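PDB 3ING: homoserine dehydrogenase from Thermoplasma acidophilum, which probably catalyses the NADP(H)-dependent interconversion of L-aspartate semialdehyde and L-homoserine on the route to threonine and methionine. Local coordinates for residues 148-153 and 297-302; 168-173 and 283-288. All coordinates share one frame; numbering follows the deposited sequence.

In the fold
Both interactions are buried and involve the antiparallel sheet of the homoserine dehydrogenase family domain, and they illustrate how chemistry follows position in a sheet. Interaction 2 lies within it, where strands 164-170 and 286-291 pair through their backbones. Interaction 1 sits one strand further out: strand 296-301, the neighbour of 286-291, meets the sodium-binding loop that leads into helix 152-157, and no hydrogen bond joins the two segments, which meet by packing. Tyr287 links the contacts, since its N lies 2.8 Å from Val299 O and its OH 2.6 Å from Pro150 O, both probable hydrogen bonds. One contact builds the sheet; the other fits a loop against its face.

Interaction 1 (148-153 and 297-302); sequences GVPLFS and VNVSDI. With NA (sodium ion), chain B.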
ATOM      1  N   GLY A 148      -0.547  12.683  -0.006  1.00 28.29           N
ATOM      2  CA  GLY A 148      -0.646  11.765   1.101  1.00 31.14           C
ATOM      3  C   GLY A 148      -1.214  10.397   0.796  1.00 32.67           C
ATOM      4  O   GLY A 148      -1.345   9.575   1.696  1.00 39.18           O
ATOM      5  N   VAL A 149      -1.538  10.103  -0.448  1.00 29.11           N
ATOM      6  CA  VAL A 149      -2.060   8.774  -0.759  1.00 26.52           C
ATOM      7  C   VAL A 149      -0.885   7.842  -1.039  1.00 25.89           C
ATOM      8  O   VAL A 149      -0.073   8.157  -1.872  1.00 26.48           O
ATOM      9  CB  VAL A 149      -2.986   8.775  -1.991  1.00 26.86           C
ATOM     10  CG1 VAL A 149      -3.516   7.361  -2.214  1.00 22.21           C
ATOM     11  CG2 VAL A 149      -4.147   9.759  -1.797  1.00 24.84           C
ATOM     12  N   PRO A 150      -0.786   6.711  -0.338  1.00 27.00           N
ATOM     13  CA  PRO A 150       0.286   5.766  -0.665  1.00 24.36           C
ATOM     14  C   PRO A 150       0.205   5.262  -2.098  1.00 23.11           C
ATOM     15  O   PRO A 150      -0.826   4.745  -2.542  1.00 22.00           O
ATOM     16  CB  PRO A 150       0.060   4.608   0.319  1.00 26.29           C
ATOM     17  CG  PRO A 150      -0.729   5.217   1.432  1.00 27.82           C
ATOM     18  CD  PRO A 150      -1.603   6.253   0.792  1.00 28.03           C
ATOM     19  N   LEU A 151       1.314   5.410  -2.828  1.00 22.44           N
ATOM     20  CA  LEU A 151       1.348   5.116  -4.229  1.00 20.45           C
ATOM     21  C   LEU A 151       2.663   4.399  -4.523  1.00 20.76           C
ATOM     22  O   LEU A 151       2.663   3.203  -4.834  1.00 21.60           O
ATOM     23  CB  LEU A 151       1.190   6.443  -5.021  1.00 22.18           C
ATOM     24  CG  LEU A 151       0.777   6.339  -6.492  1.00 23.18           C
ATOM     25  CD1 LEU A 151       0.279   7.686  -7.065  1.00 23.37           C
ATOM     26  CD2 LEU A 151       1.872   5.779  -7.334  1.00 22.14           C
ATOM     27  N   PHE A 152       3.795   5.089  -4.410  1.00 20.99           N
ATOM     28  CA  PHE A 152       5.057   4.421  -4.796  1.00 18.73           C
ATOM     29  C   PHE A 152       5.423   3.333  -3.811  1.00 17.62           C
ATOM     30  O   PHE A 152       5.989   2.304  -4.202  1.00 21.12           O
ATOM     31  CB  PHE A 152       6.172   5.433  -5.076  1.00 18.85           C
ATOM     32  CG  PHE A 152       5.881   6.288  -6.261  1.00 24.38           C
ATOM     33  CD1 PHE A 152       5.790   5.731  -7.535  1.00 21.16           C
ATOM     34  CD2 PHE A 152       5.570   7.600  -6.110  1.00 22.53           C
ATOM     35  CE1 PHE A 152       5.457   6.496  -8.603  1.00 22.02           C
ATOM     36  CE2 PHE A 152       5.271   8.378  -7.200  1.00 25.09           C
ATOM     37  CZ  PHE A 152       5.212   7.820  -8.446  1.00 22.98           C
ATOM     38  N   SER A 153       5.078   3.517  -2.553  1.00 20.62           N
ATOM     39  CA  SER A 153       5.351   2.490  -1.535  1.00 20.71           C
ATOM     40  C   SER A 153       4.500   1.230  -1.827  1.00 21.15           C
ATOM     41  O   SER A 153       4.914   0.088  -1.548  1.00 22.87           O
ATOM     42  CB  SER A 153       5.060   3.050  -0.152  1.00 19.46           C
ATOM     43  OG  SER A 153       3.737   3.564   0.043  1.00 20.47           O
ATOM     44  N   VAL A 297      -6.362  -2.703  -8.098  1.00 22.41           N
ATOM     45  CA  VAL A 297      -6.312  -2.148  -6.765  1.00 19.36           C
ATOM     46  C   VAL A 297      -6.651  -0.679  -6.776  1.00 18.31           C
ATOM     47  O   VAL A 297      -6.162   0.073  -7.626  1.00 20.05           O
ATOM     48  CB  VAL A 297      -4.907  -2.377  -6.090  1.00 20.81           C
ATOM     49  CG1 VAL A 297      -4.860  -1.683  -4.722  1.00 23.42           C
ATOM     50  CG2 VAL A 297      -4.595  -3.899  -5.966  1.00 17.70           C
ATOM     51  N   ASN A 298      -7.514  -0.282  -5.838  1.00 18.23           N
ATOM     52  CA  ASN A 298      -7.943   1.090  -5.685  1.00 18.88           C
ATOM     53  C   ASN A 298      -7.429   1.662  -4.371  1.00 19.87           C
ATOM     54  O   ASN A 298      -7.525   1.022  -3.351  1.00 20.34           O
ATOM     55  CB  ASN A 298      -9.468   1.203  -5.718  1.00 20.72           C
ATOM     56  CG  ASN A 298     -10.101   0.337  -6.792  1.00 25.72           C
ATOM     57  OD1 ASN A 298      -9.750   0.438  -7.968  1.00 23.89           O
ATOM     58  ND2 ASN A 298     -11.056  -0.514  -6.391  1.00 20.51           N
ATOM     59  N   VAL A 299      -6.961   2.907  -4.397  1.00 19.55           N
ATOM     60  CA  VAL A 299      -6.358   3.530  -3.202  1.00 20.61           C
ATOM     61  C   VAL A 299      -6.759   4.986  -3.226  1.00 20.55           C
ATOM     62  O   VAL A 299      -6.724   5.628  -4.290  1.00 21.79           O
ATOM     63  CB  VAL A 299      -4.832   3.416  -3.171  1.00 19.80           C
ATOM     64  CG1 VAL A 299      -4.258   3.993  -1.836  1.00 15.25           C
ATOM     65  CG2 VAL A 299      -4.352   1.962  -3.403  1.00 21.56           C
ATOM     66  N   SER A 300      -7.222   5.477  -2.099  1.00 20.78           N
ATOM     67  CA  SER A 300      -7.600   6.880  -1.984  1.00 18.69           C
ATOM     68  C   SER A 300      -7.436   7.360  -0.546  1.00 21.19           C
ATOM     69  O   SER A 300      -7.073   6.594   0.342  1.00 21.40           O
ATOM     70  CB  SER A 300      -9.036   7.083  -2.474  1.00 18.16           C
ATOM     71  OG  SER A 300      -9.977   6.434  -1.660  1.00 20.81           O
ATOM     72  N   ASP A 301      -7.698   8.643  -0.311  1.00 21.78           N
ATOM     73  CA  ASP A 301      -7.791   9.125   1.053  1.00 22.22           C
ATOM     74  C   ASP A 301      -8.964  10.069   1.204  1.00 21.72           C
ATOM     75  O   ASP A 301      -9.619  10.415   0.227  1.00 21.30           O
ATOM     76  CB  ASP A 301      -6.476   9.764   1.562  1.00 22.89           C
ATOM     77  CG  ASP A 301      -6.041  10.981   0.775  1.00 29.63           C
ATOM     78  OD1 ASP A 301      -6.768  11.441  -0.116  1.00 22.99           O
ATOM     79  OD2 ASP A 301      -4.898  11.425   1.031  1.00 30.28           O
ATOM     80  N   ILE A 302      -9.167  10.522   2.430  1.00 22.45           N
ATOM     81  CA  ILE A 302     -10.295  11.369   2.744  1.00 25.85           C
ATOM     82  C   ILE A 302      -9.917  12.840   2.654  1.00 27.32           C
ATOM     83  O   ILE A 302     -10.675  13.660   2.173  1.00 23.53           O
ATOM     84  CB  ILE A 302     -10.805  11.000   4.144  1.00 28.22           C
ATOM     85  CG1 ILE A 302     -11.339   9.554   4.148  1.00 30.41           C
ATOM     86  CG2 ILE A 302     -11.882  11.944   4.638  1.00 29.47           C
ATOM     87  CD1 ILE A 302     -12.497   9.323   3.236  1.00 32.96           C
TER
HETATM   88 NA    NA B 325       1.824   9.610  -2.884  1.00 28.32          NA
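Val149 and Val299 both turn CG1 to the side opposite their own backbone N (chi1 -178° and -176°), and because each CB is directed at the partner segment, the two methyl carbons Val149 CG1 and Val299 CG1 meet at 3.5 Å, tighter than ordinary carbon-carbon contact. The two side chains run past each other in opposite senses, and the same Val299 CG1 also touches Pro150 O at 3.6 Å. The second branch of Val149 serves a different neighbour. Its CG2 comes over the face of the Asp301 carboxylate, 3.4 Å from both Asp301 CG and Asp301 OD2. The Asp301 carboxylate carbon sits between its own N and carbonyl carbon (chi1 62°), with the CB directed at the loop; Asp301 OD2 in turn stands 3.8 Å from Gly148 C. A single branched residue thus fills the angle between an aliphatic and an acidic side chain.

No hydrogen bond crosses between 148-153 and 297-302, and several polar groups have partners outside the two segments. Asp301 OD1 accepts from Leu285 N, just before strand 286-291, while Ser300 OG bonds to Asn298 ND2 of the second subunit, whose own strand pairs antiparallel with 297-301 and carries the sheet across the interface. Val149 O points away from the strand and binds sodium at 2.6 Å, with Val145 O, Ala146 O and Glu142 OE2 as further ligands. Glu142 also accepts from the backbone N of Leu151, Phe152 and Ser153, so one carboxylate ties the metal site to the start of helix 152-157.

The contact shows a division of labour: sodium and Glu142 fix the loop's backbone from one direction, and close apolar packing seats it on the dimer-forming strand from another. Asp301 shares in both kinds of chemistry, its carboxylate face meeting a methyl group while OD1 holds Leu285 N.

Interaction 2 (168-173 and 283-288); sequences RGIVSS and DGLGYQ. With EDO (1,2-ethanediol), chain F.
Arg168 and Gln288 form a hydrogen-bonded antiparallel pair, with Gln288 N to Arg168 O at 2.9 Å and Arg168 N to Gln288 O at 3.1 Å. Two residues on, Ile170 and Gly286 repeat the pattern. Gly286 N reaches Ile170 O at 3.0 Å along a nearly straight N-H line, whereas the bond from Ile170 N to Gly286 O is shorter at 2.8 Å but bent to 132°. Between them lies the non-hydrogen-bonded pair Gly169 and Tyr287, where Tyr287 CB packs on the bare Gly169 CA at 3.8 Å.

Outside the backbone, in one of two deposited conformers, Gln288 sets CG opposite its backbone N (chi1 179°) and stays extended beyond, which carries its amide alongside Arg168, guanidinium and amide planes 53° apart. Gln288 OE1 then stands at the guanidinium edge, 3.9 Å from Arg168 NH1, too far to bond; the firmer polar partners are Asp275 for Arg168 and Asn298 for Gln288. Leu285 crosses Ile170, with CD2 4.0 Å from Ile170 CG2, and its CB and CD2 each lie 3.4 Å from Ile170 O.

Strand 249-258 flanks 164-170 on one side, bonding to Gly169 through Thr253, and strand 296-301 flanks 286-291 on the other. Helix 173-183 covers Ile170 through Asn176, and Val171 approaches Lys217, the predicted proton donor, in helix 212-226.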
ATOM      1  N   ARG A 168      -4.675   4.947 -13.483  1.00 20.08           N
ATOM      2  CA  ARG A 168      -5.581   6.074 -13.687  1.00 20.91           C
ATOM      3  C   ARG A 168      -5.939   6.695 -12.333  1.00 19.56           C
ATOM      4  O   ARG A 168      -6.258   5.989 -11.398  1.00 20.75           O
ATOM      5  CB  ARG A 168      -6.812   5.644 -14.477  1.00 21.55           C
ATOM      6  CG  ARG A 168      -7.652   4.582 -13.834  1.00 31.65           C
ATOM      7  CD  ARG A 168      -8.661   3.988 -14.874  1.00 36.16           C
ATOM      8  NE  ARG A 168      -9.557   5.049 -15.285  1.00 29.25           N
ATOM      9  CZ  ARG A 168     -10.614   5.429 -14.579  1.00 29.53           C
ATOM     10  NH1 ARG A 168     -10.924   4.784 -13.466  1.00 30.65           N
ATOM     11  NH2 ARG A 168     -11.358   6.441 -14.991  1.00 30.62           N
ATOM     12  N   GLY A 169      -5.770   8.010 -12.186  1.00 22.20           N
ATOM     13  CA  GLY A 169      -6.089   8.611 -10.914  1.00 21.69           C
ATOM     14  C   GLY A 169      -6.361  10.069 -10.934  1.00 22.43           C
ATOM     15  O   GLY A 169      -6.096  10.739 -11.921  1.00 21.54           O
ATOM     16  N   ILE A 170      -6.991  10.531  -9.848  1.00 22.63           N
ATOM     17  CA  ILE A 170      -7.126  11.951  -9.537  1.00 19.63           C
ATOM     18  C   ILE A 170      -5.978  12.251  -8.594  1.00 21.54           C
ATOM     19  O   ILE A 170      -6.031  11.900  -7.410  1.00 21.42           O
ATOM     20  CB  ILE A 170      -8.507  12.243  -8.868  1.00 24.99           C
ATOM     21  CG1 ILE A 170      -9.648  12.005  -9.887  1.00 21.41           C
ATOM     22  CG2 ILE A 170      -8.583  13.649  -8.324  1.00 23.42           C
ATOM     23  CD1 ILE A 170     -11.048  11.965  -9.237  1.00 28.46           C
ATOM     24  N   VAL A 171      -4.894  12.821  -9.132  1.00 21.10           N
ATOM     25  CA  VAL A 171      -3.658  12.976  -8.376  1.00 21.85           C
ATOM     26  C   VAL A 171      -3.195  14.416  -8.228  1.00 22.70           C
ATOM     27  O   VAL A 171      -2.272  14.660  -7.502  1.00 22.71           O
ATOM     28  CB  VAL A 171      -2.512  12.114  -9.031  1.00 23.96           C
ATOM     29  CG1 VAL A 171      -2.851  10.605  -9.015  1.00 20.45           C
ATOM     30  CG2 VAL A 171      -2.170  12.582 -10.452  1.00 21.90           C
ATOM     31  N   SER A 172      -3.820  15.364  -8.924  1.00 23.24           N
ATOM     32  CA  SER A 172      -3.444  16.796  -8.848  1.00 25.72           C
ATOM     33  C   SER A 172      -4.650  17.454  -8.169  1.00 21.19           C
ATOM     34  O   SER A 172      -5.725  17.519  -8.736  1.00 23.84           O
ATOM     35  CB  SER A 172      -3.158  17.377 -10.251  1.00 25.41           C
ATOM     36  OG  SER A 172      -2.713  18.744 -10.238  1.00 25.06           O
ATOM     37  N   SER A 173      -4.439  17.921  -6.945  0.50 23.83           N
ATOM     38  CA  SER A 173      -5.518  18.431  -6.102  0.50 24.73           C
ATOM     39  C   SER A 173      -6.178  19.695  -6.615  0.50 24.78           C
ATOM     40  O   SER A 173      -7.354  19.672  -7.052  0.50 25.04           O
ATOM     41  CB  SER A 173      -4.999  18.702  -4.700  0.50 27.15           C
ATOM     42  OG  SER A 173      -4.625  17.519  -4.044  0.50 34.02           O
ATOM     43  N   ASP A 283     -12.144  16.616  -0.873  1.00 22.57           N
ATOM     44  CA  ASP A 283     -10.811  16.937  -0.322  1.00 21.82           C
ATOM     45  C   ASP A 283      -9.780  15.833  -0.481  1.00 23.03           C
ATOM     46  O   ASP A 283      -8.655  15.942   0.038  1.00 22.22           O
ATOM     47  CB  ASP A 283     -10.925  17.254   1.164  1.00 21.94           C
ATOM     48  CG  ASP A 283     -11.729  18.488   1.432  1.00 25.18           C
ATOM     49  OD1 ASP A 283     -11.489  19.491   0.744  1.00 27.25           O
ATOM     50  OD2 ASP A 283     -12.629  18.420   2.291  1.00 26.03           O
ATOM     51  N   GLY A 284     -10.122  14.796  -1.230  1.00 22.62           N
ATOM     52  CA  GLY A 284      -9.231  13.658  -1.335  1.00 23.66           C
ATOM     53  C   GLY A 284      -8.629  13.472  -2.705  1.00 22.60           C
ATOM     54  O   GLY A 284      -8.998  14.171  -3.657  1.00 23.82           O
ATOM     55  N   LEU A 285      -7.735  12.487  -2.793  1.00 22.13           N
ATOM     56  CA  LEU A 285      -7.116  12.047  -4.049  1.00 21.39           C
ATOM     57  C   LEU A 285      -7.151  10.522  -4.094  1.00 21.18           C
ATOM     58  O   LEU A 285      -7.448   9.862  -3.088  1.00 21.76           O
ATOM     59  CB  LEU A 285      -5.674  12.547  -4.132  1.00 21.95           C
ATOM     60  CG  LEU A 285      -5.422  14.068  -4.140  1.00 27.44           C
ATOM     61  CD1 LEU A 285      -3.880  14.393  -4.162  1.00 24.08           C
ATOM     62  CD2 LEU A 285      -6.064  14.642  -5.330  1.00 21.62           C
ATOM     63  N   GLY A 286      -6.857   9.936  -5.240  1.00 23.05           N
ATOM     64  CA  GLY A 286      -6.859   8.481  -5.336  1.00 21.75           C
ATOM     65  C   GLY A 286      -6.623   8.002  -6.737  1.00 21.88           C
ATOM     66  O   GLY A 286      -6.586   8.797  -7.669  1.00 20.27           O
ATOM     67  N   TYR A 287      -6.451   6.694  -6.866  1.00 20.93           N
ATOM     68  CA  TYR A 287      -6.141   6.074  -8.116  1.00 19.73           C
ATOM     69  C   TYR A 287      -6.519   4.580  -8.173  1.00 19.76           C
ATOM     70  O   TYR A 287      -6.920   3.942  -7.172  1.00 17.63           O
ATOM     71  CB  TYR A 287      -4.633   6.217  -8.401  1.00 22.36           C
ATOM     72  CG  TYR A 287      -3.779   5.460  -7.389  1.00 23.91           C
ATOM     73  CD1 TYR A 287      -3.508   4.129  -7.550  1.00 18.39           C
ATOM     74  CD2 TYR A 287      -3.279   6.086  -6.266  1.00 19.86           C
ATOM     75  CE1 TYR A 287      -2.735   3.405  -6.611  1.00 18.09           C
ATOM     76  CE2 TYR A 287      -2.527   5.380  -5.330  1.00 21.40           C
ATOM     77  CZ  TYR A 287      -2.250   4.040  -5.515  1.00 22.53           C
ATOM     78  OH  TYR A 287      -1.471   3.333  -4.578  1.00 21.32           O
ATOM     79  N   GLN A 288      -6.323   4.008  -9.349  0.50 20.64           N
ATOM     80  CA  GLN A 288      -6.592   2.617  -9.589  0.50 21.13           C
ATOM     81  C   GLN A 288      -5.405   2.063 -10.378  0.50 21.46           C
ATOM     82  O   GLN A 288      -5.009   2.678 -11.369  0.50 20.18           O
ATOM     83  CB  GLN A 288      -7.892   2.486 -10.389  0.50 22.96           C
ATOM     84  CG  GLN A 288      -8.293   1.087 -10.741  0.50 23.63           C
ATOM     85  CD  GLN A 288      -9.635   0.999 -11.445  0.50 20.49           C
ATOM     86  OE1 GLN A 288      -9.730   1.181 -12.666  0.50 27.48           O
ATOM     87  NE2 GLN A 288     -10.667   0.639 -10.699  0.50 16.12           N
TER
HETATM   88  C1  EDO F 329     -10.622  16.015  -5.949  1.00 65.40           C
HETATM   89  O1  EDO F 329     -11.637  15.378  -5.159  1.00 68.42           O
HETATM   90  C2  EDO F 329     -10.348  17.443  -5.470  1.00 65.03           C
HETATM   91  O2  EDO F 329      -9.242  17.452  -4.554  1.00 64.13           O